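Local coordinates for D-hydantoinase (Ralstonia pickettii, PDB 1NFG), which probably catalyses the stereospecific hydrolysis of the cyclic amide bond of D-hydantoin derivatives, using two zinc ions per subunit, at residues A19-K24 with A388-W393; A79-G84 with K432-E437; A220-L225 with A231-V236. All coordinates share one frame; numbering follows the deposited sequence.

In the fold
Interactions 1 and 2 are neighbours: their centres lie about 13 Å apart, their segments alternate along the chain, and their strands 390-400 and 432-436 are both antiparallel partners of strand 419-429. Interaction 3 is separate. Its centre is about 38 Å from that of interaction 1 and about 35 Å from that of interaction 2, on the opposite side of the chain's centre, and in sequence it is nested inside the loops closed by both. It joins helix 212-229 to strand 233-235 in the zinc-binding TIM barrel, whereas interactions 1 and 2 lie away from the metal site, where early parts of the chain meet its late strands.

Interaction 1: A19-K24 with A388-W393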
ATOM      1  N   ALA A  19     -18.467  14.563 -40.301  1.00 35.94           N
ATOM      2  CA  ALA A  19     -18.768  13.816 -41.505  1.00 34.31           C
ATOM      3  C   ALA A  19     -20.229  13.424 -41.456  1.00 34.15           C
ATOM      4  O   ALA A  19     -20.893  13.578 -40.426  1.00 32.36           O
ATOM      5  CB  ALA A  19     -17.888  12.576 -41.589  1.00 31.21           C
ATOM      6  N   ASP A  20     -20.727  12.927 -42.581  1.00 34.38           N
ATOM      7  CA  ASP A  20     -22.106  12.504 -42.673  1.00 34.01           C
ATOM      8  C   ASP A  20     -22.176  10.986 -42.635  1.00 34.05           C
ATOM      9  O   ASP A  20     -21.227  10.298 -43.028  1.00 33.17           O
ATOM     10  CB  ASP A  20     -22.733  13.042 -43.956  1.00 35.67           C
ATOM     11  CG  ASP A  20     -22.750  14.558 -44.005  1.00 36.95           C
ATOM     12  OD1 ASP A  20     -22.961  15.195 -42.945  1.00 36.88           O
ATOM     13  OD2 ASP A  20     -22.569  15.112 -45.111  1.00 37.99           O
ATOM     14  N   LEU A  21     -23.308  10.479 -42.154  1.00 33.98           N
ATOM     15  CA  LEU A  21     -23.540   9.044 -42.022  1.00 33.73           C
ATOM     16  C   LEU A  21     -24.579   8.501 -42.984  1.00 32.97           C
ATOM     17  O   LEU A  21     -25.547   9.183 -43.324  1.00 32.24           O
ATOM     18  CB  LEU A  21     -24.019   8.714 -40.605  1.00 34.73           C
ATOM     19  CG  LEU A  21     -23.021   8.562 -39.468  1.00 35.18           C
ATOM     20  CD1 LEU A  21     -23.782   8.369 -38.177  1.00 36.84           C
ATOM     21  CD2 LEU A  21     -22.110   7.372 -39.733  1.00 37.13           C
ATOM     22  N   GLY A  22     -24.382   7.250 -43.383  1.00 31.81           N
ATOM     23  CA  GLY A  22     -25.320   6.583 -44.263  1.00 31.98           C
ATOM     24  C   GLY A  22     -25.791   5.287 -43.622  1.00 32.45           C
ATOM     25  O   GLY A  22     -25.009   4.345 -43.461  1.00 32.69           O
ATOM     26  N   ILE A  23     -27.067   5.233 -43.250  1.00 32.80           N
ATOM     27  CA  ILE A  23     -27.641   4.044 -42.619  1.00 33.72           C
ATOM     28  C   ILE A  23     -28.505   3.237 -43.598  1.00 35.16           C
ATOM     29  O   ILE A  23     -29.377   3.786 -44.275  1.00 35.36           O
ATOM     30  CB  ILE A  23     -28.499   4.440 -41.403  1.00 32.49           C
ATOM     31  CG1 ILE A  23     -27.623   5.154 -40.376  1.00 31.27           C
ATOM     32  CG2 ILE A  23     -29.153   3.207 -40.795  1.00 31.96           C
ATOM     33  CD1 ILE A  23     -28.399   5.829 -39.277  1.00 31.30           C
ATOM     34  N   LYS A  24     -28.265   1.931 -43.657  1.00 36.08           N
ATOM     35  CA  LYS A  24     -29.007   1.059 -44.558  1.00 37.83           C
ATOM     36  C   LYS A  24     -29.289  -0.313 -43.944  1.00 37.74           C
ATOM     37  O   LYS A  24     -28.373  -1.101 -43.710  1.00 36.88           O
ATOM     38  CB  LYS A  24     -28.215   0.875 -45.853  1.00 40.89           C
ATOM     39  CG  LYS A  24     -28.858  -0.064 -46.863  1.00 44.18           C
ATOM     40  CD  LYS A  24     -30.069   0.574 -47.513  1.00 47.61           C
ATOM     41  CE  LYS A  24     -30.583  -0.273 -48.668  1.00 49.12           C
ATOM     42  NZ  LYS A  24     -31.651   0.437 -49.430  1.00 50.34           N
ATOM     43  N   ALA A 388     -27.153   0.551 -36.302  1.00 25.07           N
ATOM     44  CA  ALA A 388     -27.309   1.990 -36.280  1.00 24.49           C
ATOM     45  C   ALA A 388     -27.960   2.448 -34.985  1.00 24.11           C
ATOM     46  O   ALA A 388     -29.057   3.008 -34.996  1.00 25.11           O
ATOM     47  CB  ALA A 388     -28.123   2.447 -37.481  1.00 25.52           C
ATOM     48  N   ASP A 389     -27.289   2.191 -33.867  1.00 24.08           N
ATOM     49  CA  ASP A 389     -27.785   2.612 -32.554  1.00 24.72           C
ATOM     50  C   ASP A 389     -27.085   3.956 -32.348  1.00 25.65           C
ATOM     51  O   ASP A 389     -25.876   4.011 -32.102  1.00 27.73           O
ATOM     52  CB  ASP A 389     -27.370   1.609 -31.474  1.00 23.86           C
ATOM     53  CG  ASP A 389     -27.965   0.218 -31.688  1.00 23.46           C
ATOM     54  OD1 ASP A 389     -28.511  -0.061 -32.777  1.00 22.82           O
ATOM     55  OD2 ASP A 389     -27.874  -0.615 -30.757  1.00 24.21           O
ATOM     56  N   ILE A 390     -27.846   5.038 -32.444  1.00 25.45           N
ATOM     57  CA  ILE A 390     -27.268   6.365 -32.362  1.00 25.37           C
ATOM     58  C   ILE A 390     -27.990   7.361 -31.471  1.00 25.78           C
ATOM     59  O   ILE A 390     -29.199   7.279 -31.283  1.00 25.88           O
ATOM     60  CB  ILE A 390     -27.187   6.951 -33.786  1.00 26.63           C
ATOM     61  CG1 ILE A 390     -26.264   6.080 -34.634  1.00 26.52           C
ATOM     62  CG2 ILE A 390     -26.718   8.400 -33.757  1.00 26.82           C
ATOM     63  CD1 ILE A 390     -26.275   6.451 -36.091  1.00 30.96           C
ATOM     64  N   VAL A 391     -27.228   8.307 -30.928  1.00 25.97           N
ATOM     65  CA  VAL A 391     -27.778   9.359 -30.087  1.00 26.48           C
ATOM     66  C   VAL A 391     -27.265  10.678 -30.625  1.00 26.75           C
ATOM     67  O   VAL A 391     -26.055  10.853 -30.787  1.00 27.59           O
ATOM     68  CB  VAL A 391     -27.308   9.261 -28.626  1.00 26.30           C
ATOM     69  CG1 VAL A 391     -28.003  10.332 -27.788  1.00 24.09           C
ATOM     70  CG2 VAL A 391     -27.592   7.885 -28.081  1.00 28.23           C
ATOM     71  N   LEU A 392     -28.180  11.597 -30.916  1.00 26.85           N
ATOM     72  CA  LEU A 392     -27.805  12.913 -31.409  1.00 26.90           C
ATOM     73  C   LEU A 392     -27.852  13.836 -30.201  1.00 27.88           C
ATOM     74  O   LEU A 392     -28.927  14.183 -29.699  1.00 26.47           O
ATOM     75  CB  LEU A 392     -28.768  13.368 -32.506  1.00 26.59           C
ATOM     76  CG  LEU A 392     -28.800  12.398 -33.698  1.00 27.43           C
ATOM     77  CD1 LEU A 392     -29.579  13.030 -34.835  1.00 27.53           C
ATOM     78  CD2 LEU A 392     -27.375  12.057 -34.151  1.00 25.28           C
ATOM     79  N   TRP A 393     -26.661  14.213 -29.742  1.00 29.32           N
ATOM     80  CA  TRP A 393     -26.483  15.035 -28.552  1.00 30.03           C
ATOM     81  C   TRP A 393     -26.318  16.528 -28.817  1.00 31.03           C
ATOM     82  O   TRP A 393     -25.577  16.938 -29.709  1.00 32.03           O
ATOM     83  CB  TRP A 393     -25.268  14.496 -27.789  1.00 30.32           C
ATOM     84  CG  TRP A 393     -25.250  14.780 -26.316  1.00 32.46           C
ATOM     85  CD1 TRP A 393     -24.803  15.916 -25.698  1.00 32.72           C
ATOM     86  CD2 TRP A 393     -25.707  13.910 -25.274  1.00 32.99           C
ATOM     87  NE1 TRP A 393     -24.955  15.805 -24.336  1.00 32.08           N
ATOM     88  CE2 TRP A 393     -25.507  14.583 -24.050  1.00 32.95           C
ATOM     89  CE3 TRP A 393     -26.266  12.623 -25.257  1.00 32.11           C
ATOM     90  CZ2 TRP A 393     -25.850  14.013 -22.817  1.00 32.56           C
ATOM     91  CZ3 TRP A 393     -26.604  12.058 -24.034  1.00 30.70           C
ATOM     92  CH2 TRP A 393     -26.395  12.754 -22.830  1.00 31.31           C
TER
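I23 and L21, two residues apart on strand 15-24, turn their side chains toward A388 and I390 and form a wholly apolar contact. Packing is closest around A388, whose CB lies 3.6 Å from CG2 of I23 and 3.8 Å from CD1 of the same residue; the methyl is therefore met by both branches of one isoleucine. The torsions of I23 account for this. With chi1 at -61° CG1 sits beside the backbone N and CG2 beside the carbonyl carbon, and an extended chi2 of 168° carries CD1 onward to I390. There it meets CD1 of I390 at 3.9 Å, tip to tip. The same I390 methyl takes a second partner, CD1 of L21, at 3.8 Å, likewise end to end, and so is shared.

No hydrogen bond crosses between the segments, and the nearest CA atoms, those of I23 and A388, are 6.7 Å apart. The backbones therefore do not pair as strands. V49 of strand 48-58 touches both L21 and I390, and I5 of strand 3-6 touches both I23 and I390, extending the apolar cluster.

The looser side lies at K24, which sends its CB away from 388-393 and is exposed; its NZ makes a long, weak ion pair with D2. D389 also sends its CB away from 19-24, but its buried carboxylate is satisfied by K379 and R430 N. Four buried apolar side chains and no crossing polar bond are consistent with a mainly hydrophobic contact between strand 15-24 and the loop and first residue of strand 390-400, with directional bonds supplied by other strands.

Interaction 2: A79-G84 with K432-E437; sequences AAACGG and KVIVDE
A81, in the last turn of helix 73-82, presents its methyl to two consecutive residues of the other segment: CB lies 3.9 Å from CG2 of V435 and 3.9 Å from CD1 of I434. The valine reaches past that methyl to the backbone, its CG2 standing 3.6 Å from the carbonyl O of A81. C82 adds a wider approach, SG to V435 CG2 at 4.4 Å.

Torsions decide which branches do the touching. In V435, chi1 of 180° places CG2 beside its own backbone N, on the helix side. I434 has the less usual chi1 of 61°, which sets CG1 between backbone N and carbonyl carbon, and the extended chain beyond it brings CD1 nearer to the helix than its CB direction would suggest.

Behind this first shell, backbone features flank both partners. The helix ends in a Schellman motif, in which G84 has a positive phi of 90° and its N-H bonds to A81 O at 2.9 Å. The O atom beside V435 is therefore already engaged. Separately, G83 N bonds to A80 O in the last turn. On the other side I434 and V435 both face V427 in a classic beta bulge, which helps explain how adjacent residues can meet the same alanine.

The contact thus lays the C-terminal end of helix 73-82, just ahead of strand 85-93, against the bulged part of strand 432-436, which pairs with strands 419-429 and 439-440.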
ATOM      1  N   ALA A  79     -37.829   4.842 -21.109  1.00 21.92           N
ATOM      2  CA  ALA A  79     -37.077   5.885 -20.419  1.00 21.78           C
ATOM      3  C   ALA A  79     -35.616   5.805 -20.863  1.00 22.36           C
ATOM      4  O   ALA A  79     -34.964   6.824 -21.105  1.00 21.77           O
ATOM      5  CB  ALA A  79     -37.181   5.699 -18.914  1.00 20.66           C
ATOM      6  N   ALA A  80     -35.111   4.583 -20.987  1.00 21.95           N
ATOM      7  CA  ALA A  80     -33.739   4.378 -21.413  1.00 22.91           C
ATOM      8  C   ALA A  80     -33.506   5.068 -22.758  1.00 24.31           C
ATOM      9  O   ALA A  80     -32.530   5.803 -22.930  1.00 26.24           O
ATOM     10  CB  ALA A  80     -33.444   2.887 -21.526  1.00 20.88           C
ATOM     11  N   ALA A  81     -34.407   4.834 -23.706  1.00 23.83           N
ATOM     12  CA  ALA A  81     -34.289   5.421 -25.036  1.00 22.75           C
ATOM     13  C   ALA A  81     -34.280   6.938 -24.966  1.00 22.35           C
ATOM     14  O   ALA A  81     -33.452   7.592 -25.597  1.00 20.45           O
ATOM     15  CB  ALA A  81     -35.436   4.951 -25.917  1.00 23.12           C
ATOM     16  N   CYS A  82     -35.208   7.496 -24.199  1.00 22.57           N
ATOM     17  CA  CYS A  82     -35.292   8.938 -24.064  1.00 23.88           C
ATOM     18  C   CYS A  82     -34.039   9.491 -23.404  1.00 25.35           C
ATOM     19  O   CYS A  82     -33.784  10.695 -23.454  1.00 27.12           O
ATOM     20  CB  CYS A  82     -36.525   9.321 -23.243  1.00 23.98           C
ATOM     21  SG  CYS A  82     -38.095   9.028 -24.097  1.00 26.40           S
ATOM     22  N   GLY A  83     -33.262   8.606 -22.785  1.00 25.13           N
ATOM     23  CA  GLY A  83     -32.046   9.024 -22.118  1.00 23.32           C
ATOM     24  C   GLY A  83     -30.802   8.777 -22.948  1.00 23.46           C
ATOM     25  O   GLY A  83     -29.680   9.008 -22.487  1.00 24.16           O
ATOM     26  N   GLY A  84     -30.994   8.291 -24.168  1.00 22.30           N
ATOM     27  CA  GLY A  84     -29.869   8.039 -25.047  1.00 21.71           C
ATOM     28  C   GLY A  84     -29.274   6.654 -24.950  1.00 22.80           C
ATOM     29  O   GLY A  84     -28.215   6.400 -25.526  1.00 23.49           O
ATOM     30  N   LYS A 432     -33.883   2.651 -36.921  1.00 26.79           N
ATOM     31  CA  LYS A 432     -35.178   3.280 -36.699  1.00 25.22           C
ATOM     32  C   LYS A 432     -35.102   4.422 -35.700  1.00 25.63           C
ATOM     33  O   LYS A 432     -34.449   4.311 -34.663  1.00 25.90           O
ATOM     34  CB  LYS A 432     -36.199   2.249 -36.212  1.00 24.82           C
ATOM     35  CG  LYS A 432     -37.551   2.858 -35.860  1.00 25.76           C
ATOM     36  CD  LYS A 432     -38.582   1.802 -35.494  1.00 25.70           C
ATOM     37  CE  LYS A 432     -39.907   2.454 -35.122  1.00 26.43           C
ATOM     38  NZ  LYS A 432     -40.960   1.450 -34.830  1.00 26.49           N
ATOM     39  N   VAL A 433     -35.763   5.528 -36.022  1.00 24.66           N
ATOM     40  CA  VAL A 433     -35.791   6.673 -35.128  1.00 24.47           C
ATOM     41  C   VAL A 433     -36.822   6.329 -34.061  1.00 26.55           C
ATOM     42  O   VAL A 433     -38.005   6.174 -34.378  1.00 27.73           O
ATOM     43  CB  VAL A 433     -36.236   7.956 -35.868  1.00 22.56           C
ATOM     44  CG1 VAL A 433     -36.533   9.061 -34.875  1.00 19.07           C
ATOM     45  CG2 VAL A 433     -35.161   8.392 -36.841  1.00 22.07           C
ATOM     46  N   ILE A 434     -36.387   6.191 -32.809  1.00 27.17           N
ATOM     47  CA  ILE A 434     -37.326   5.858 -31.742  1.00 26.92           C
ATOM     48  C   ILE A 434     -37.583   7.029 -30.811  1.00 25.61           C
ATOM     49  O   ILE A 434     -38.539   7.025 -30.042  1.00 25.00           O
ATOM     50  CB  ILE A 434     -36.869   4.607 -30.952  1.00 28.60           C
ATOM     51  CG1 ILE A 434     -35.505   4.844 -30.299  1.00 30.47           C
ATOM     52  CG2 ILE A 434     -36.813   3.404 -31.903  1.00 26.86           C
ATOM     53  CD1 ILE A 434     -34.967   3.627 -29.552  1.00 28.67           C
ATOM     54  N   VAL A 435     -36.723   8.034 -30.879  1.00 26.06           N
ATOM     55  CA  VAL A 435     -36.915   9.245 -30.086  1.00 26.53           C
ATOM     56  C   VAL A 435     -36.616  10.357 -31.072  1.00 27.02           C
ATOM     57  O   VAL A 435     -35.550  10.371 -31.678  1.00 28.18           O
ATOM     58  CB  VAL A 435     -35.945   9.346 -28.884  1.00 26.10           C
ATOM     59  CG1 VAL A 435     -36.215  10.636 -28.118  1.00 23.47           C
ATOM     60  CG2 VAL A 435     -36.126   8.151 -27.960  1.00 24.05           C
ATOM     61  N   ASP A 436     -37.568  11.261 -31.260  1.00 27.99           N
ATOM     62  CA  ASP A 436     -37.404  12.362 -32.203  1.00 28.80           C
ATOM     63  C   ASP A 436     -37.514  13.665 -31.434  1.00 28.61           C
ATOM     64  O   ASP A 436     -38.541  13.939 -30.812  1.00 28.25           O
ATOM     65  CB  ASP A 436     -38.502  12.302 -33.270  1.00 31.25           C
ATOM     66  CG  ASP A 436     -38.127  13.035 -34.551  1.00 33.88           C
ATOM     67  OD1 ASP A 436     -37.540  14.137 -34.477  1.00 35.85           O
ATOM     68  OD2 ASP A 436     -38.439  12.509 -35.642  1.00 34.47           O
ATOM     69  N   GLU A 437     -36.458  14.467 -31.481  1.00 28.04           N
ATOM     70  CA  GLU A 437     -36.427  15.742 -30.773  1.00 29.38           C
ATOM     71  C   GLU A 437     -37.077  15.706 -29.390  1.00 30.34           C
ATOM     72  O   GLU A 437     -37.818  16.623 -29.022  1.00 30.33           O
ATOM     73  CB  GLU A 437     -37.085  16.840 -31.608  1.00 28.23           C
ATOM     74  CG  GLU A 437     -36.318  17.205 -32.870  1.00 29.65           C
ATOM     75  CD  GLU A 437     -34.852  17.516 -32.609  1.00 28.62           C
ATOM     76  OE1 GLU A 437     -34.562  18.330 -31.702  1.00 26.37           O
ATOM     77  OE2 GLU A 437     -33.994  16.946 -33.322  1.00 27.37           O
TER

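Interaction 3: A220-L225 with A231-V236; sequences ARALAL and APIYIV
L223 of helix 212-229 directs one methyl, CD2, between two isoleucines of strand 233-235: it is 3.5 Å from CD1 of I235 and 3.6 Å from CG2 of I233. Its CB starts off obliquely to the strand, but the end of the side chain comes closer. L223 and I233 cross at about a right angle, CD2 touching the short branch, CG2, of I233.

The long branch of I233 goes elsewhere. With chi1 at -173° CG1 is swung beside the carbonyl carbon, and CD1 reaches A222, 3.9 Å from its CB and 3.8 Å from its carbonyl O. I233 thereby divides its two branches between consecutive helix residues. I235 is folded differently: chi2 of 55° bends its chain, and the tip of that bent chain, CD1, is what meets the leucine.

I233 and I235 point toward the helix and Y234 between them away, the usual alternation of a strand; the Y234 hydroxyl is hydrogen-bonded to E260. V180 of strand 178-180 touches A222, I233 and I235, continuing the apolar layer onto the adjoining parallel strand.

Helix and strand axes approach to 9.3 Å and run nearly antiparallel, at 170°. An outer helix leading through a short loop into an inner strand flanked by parallel neighbours is the helix-to-strand unit of a TIM barrel, and the strand here leads straight to H237, a ligand of the second zinc ion.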
ATOM      1  N   ALA A 220     -12.440  -7.656  -1.504  1.00 13.25           N
ATOM      2  CA  ALA A 220     -11.162  -8.342  -1.430  1.00 13.60           C
ATOM      3  C   ALA A 220     -11.319  -9.857  -1.483  1.00 14.53           C
ATOM      4  O   ALA A 220     -10.587 -10.541  -2.208  1.00 16.33           O
ATOM      5  CB  ALA A 220     -10.426  -7.930  -0.174  1.00 12.61           C
ATOM      6  N   ARG A 221     -12.277 -10.380  -0.720  1.00 14.18           N
ATOM      7  CA  ARG A 221     -12.526 -11.821  -0.676  1.00 14.09           C
ATOM      8  C   ARG A 221     -12.884 -12.366  -2.063  1.00 14.90           C
ATOM      9  O   ARG A 221     -12.306 -13.360  -2.529  1.00 13.70           O
ATOM     10  CB  ARG A 221     -13.653 -12.109   0.326  1.00 14.78           C
ATOM     11  CG  ARG A 221     -14.031 -13.577   0.501  1.00 11.62           C
ATOM     12  CD  ARG A 221     -14.432 -13.836   1.951  1.00 12.26           C
ATOM     13  NE  ARG A 221     -15.370 -12.839   2.467  1.00 11.46           N
ATOM     14  CZ  ARG A 221     -16.691 -12.913   2.332  1.00 14.49           C
ATOM     15  NH1 ARG A 221     -17.242 -13.951   1.699  1.00 12.44           N
ATOM     16  NH2 ARG A 221     -17.465 -11.945   2.819  1.00 12.58           N
ATOM     17  N   ALA A 222     -13.831 -11.710  -2.725  1.00 14.12           N
ATOM     18  CA  ALA A 222     -14.236 -12.142  -4.051  1.00 15.79           C
ATOM     19  C   ALA A 222     -13.008 -12.182  -4.965  1.00 16.25           C
ATOM     20  O   ALA A 222     -12.741 -13.188  -5.629  1.00 17.45           O
ATOM     21  CB  ALA A 222     -15.292 -11.193  -4.608  1.00 15.74           C
ATOM     22  N   LEU A 223     -12.244 -11.095  -4.979  1.00 15.97           N
ATOM     23  CA  LEU A 223     -11.056 -11.030  -5.823  1.00 15.46           C
ATOM     24  C   LEU A 223     -10.049 -12.121  -5.466  1.00 15.06           C
ATOM     25  O   LEU A 223      -9.393 -12.684  -6.348  1.00 14.50           O
ATOM     26  CB  LEU A 223     -10.421  -9.639  -5.717  1.00 15.05           C
ATOM     27  CG  LEU A 223     -11.323  -8.517  -6.249  1.00 13.66           C
ATOM     28  CD1 LEU A 223     -10.809  -7.155  -5.822  1.00 13.54           C
ATOM     29  CD2 LEU A 223     -11.400  -8.617  -7.751  1.00 11.88           C
ATOM     30  N   ALA A 224      -9.933 -12.422  -4.175  1.00 14.56           N
ATOM     31  CA  ALA A 224      -9.018 -13.463  -3.713  1.00 14.50           C
ATOM     32  C   ALA A 224      -9.471 -14.819  -4.255  1.00 14.56           C
ATOM     33  O   ALA A 224      -8.661 -15.627  -4.732  1.00 12.10           O
ATOM     34  CB  ALA A 224      -8.987 -13.488  -2.194  1.00 14.72           C
ATOM     35  N   LEU A 225     -10.777 -15.062  -4.175  1.00 15.52           N
ATOM     36  CA  LEU A 225     -11.352 -16.307  -4.672  1.00 16.64           C
ATOM     37  C   LEU A 225     -11.134 -16.407  -6.178  1.00 16.64           C
ATOM     38  O   LEU A 225     -10.811 -17.479  -6.703  1.00 15.53           O
ATOM     39  CB  LEU A 225     -12.848 -16.367  -4.334  1.00 15.30           C
ATOM     40  CG  LEU A 225     -13.257 -17.162  -3.083  1.00 16.14           C
ATOM     41  CD1 LEU A 225     -12.049 -17.457  -2.188  1.00 12.49           C
ATOM     42  CD2 LEU A 225     -14.333 -16.386  -2.328  1.00 12.39           C
ATOM     43  N   ALA A 231      -9.566 -17.003 -12.328  1.00 21.60           N
ATOM     44  CA  ALA A 231     -10.628 -16.640 -13.239  1.00 21.27           C
ATOM     45  C   ALA A 231     -10.879 -15.146 -13.253  1.00 20.79           C
ATOM     46  O   ALA A 231     -10.554 -14.437 -12.303  1.00 21.16           O
ATOM     47  CB  ALA A 231     -11.903 -17.356 -12.825  1.00 20.84           C
ATOM     48  N   PRO A 232     -11.458 -14.644 -14.347  1.00 20.05           N
ATOM     49  CA  PRO A 232     -11.749 -13.215 -14.432  1.00 19.11           C
ATOM     50  C   PRO A 232     -12.990 -12.966 -13.588  1.00 18.14           C
ATOM     51  O   PRO A 232     -13.851 -13.837 -13.485  1.00 18.89           O
ATOM     52  CB  PRO A 232     -12.017 -13.010 -15.918  1.00 19.28           C
ATOM     53  CG  PRO A 232     -12.634 -14.329 -16.318  1.00 19.00           C
ATOM     54  CD  PRO A 232     -11.732 -15.318 -15.630  1.00 18.08           C
ATOM     55  N   ILE A 233     -13.081 -11.788 -12.982  1.00 17.45           N
ATOM     56  CA  ILE A 233     -14.233 -11.454 -12.159  1.00 16.03           C
ATOM     57  C   ILE A 233     -14.569  -9.987 -12.372  1.00 16.73           C
ATOM     58  O   ILE A 233     -13.691  -9.185 -12.699  1.00 17.74           O
ATOM     59  CB  ILE A 233     -13.946 -11.728 -10.664  1.00 15.72           C
ATOM     60  CG1 ILE A 233     -15.216 -11.539  -9.845  1.00 14.77           C
ATOM     61  CG2 ILE A 233     -12.863 -10.793 -10.156  1.00 15.66           C
ATOM     62  CD1 ILE A 233     -15.094 -12.033  -8.431  1.00 16.62           C
ATOM     63  N   TYR A 234     -15.838  -9.643 -12.189  1.00 15.32           N
ATOM     64  CA  TYR A 234     -16.306  -8.285 -12.395  1.00 16.22           C
ATOM     65  C   TYR A 234     -17.018  -7.781 -11.145  1.00 18.63           C
ATOM     66  O   TYR A 234     -18.054  -8.319 -10.757  1.00 20.85           O
ATOM     67  CB  TYR A 234     -17.243  -8.282 -13.605  1.00 16.29           C
ATOM     68  CG  TYR A 234     -17.819  -6.941 -14.017  1.00 16.04           C
ATOM     69  CD1 TYR A 234     -18.924  -6.403 -13.363  1.00 15.84           C
ATOM     70  CD2 TYR A 234     -17.300  -6.246 -15.117  1.00 16.41           C
ATOM     71  CE1 TYR A 234     -19.510  -5.204 -13.801  1.00 17.63           C
ATOM     72  CE2 TYR A 234     -17.874  -5.052 -15.566  1.00 14.55           C
ATOM     73  CZ  TYR A 234     -18.979  -4.540 -14.905  1.00 17.39           C
ATOM     74  OH  TYR A 234     -19.567  -3.378 -15.351  1.00 17.28           O
ATOM     75  N   ILE A 235     -16.463  -6.757 -10.504  1.00 17.93           N
ATOM     76  CA  ILE A 235     -17.080  -6.226  -9.304  1.00 17.94           C
ATOM     77  C   ILE A 235     -18.046  -5.114  -9.671  1.00 19.05           C
ATOM     78  O   ILE A 235     -17.641  -4.068 -10.186  1.00 19.97           O
ATOM     79  CB  ILE A 235     -16.016  -5.695  -8.286  1.00 17.16           C
ATOM     80  CG1 ILE A 235     -15.408  -6.849  -7.484  1.00 16.03           C
ATOM     81  CG2 ILE A 235     -16.680  -4.770  -7.263  1.00 14.83           C
ATOM     82  CD1 ILE A 235     -14.814  -7.947  -8.296  1.00 18.61           C
ATOM     83  N   VAL A 236     -19.330  -5.346  -9.412  1.00 18.76           N
ATOM     84  CA  VAL A 236     -20.345  -4.347  -9.713  1.00 19.93           C
ATOM     85  C   VAL A 236     -20.327  -3.254  -8.654  1.00 19.71           C
ATOM     86  O   VAL A 236     -19.883  -3.468  -7.529  1.00 19.90           O
ATOM     87  CB  VAL A 236     -21.776  -4.968  -9.784  1.00 20.44           C
ATOM     88  CG1 VAL A 236     -21.799  -6.098 -10.795  1.00 19.60           C
ATOM     89  CG2 VAL A 236     -22.218  -5.460  -8.410  1.00 19.07           C
TER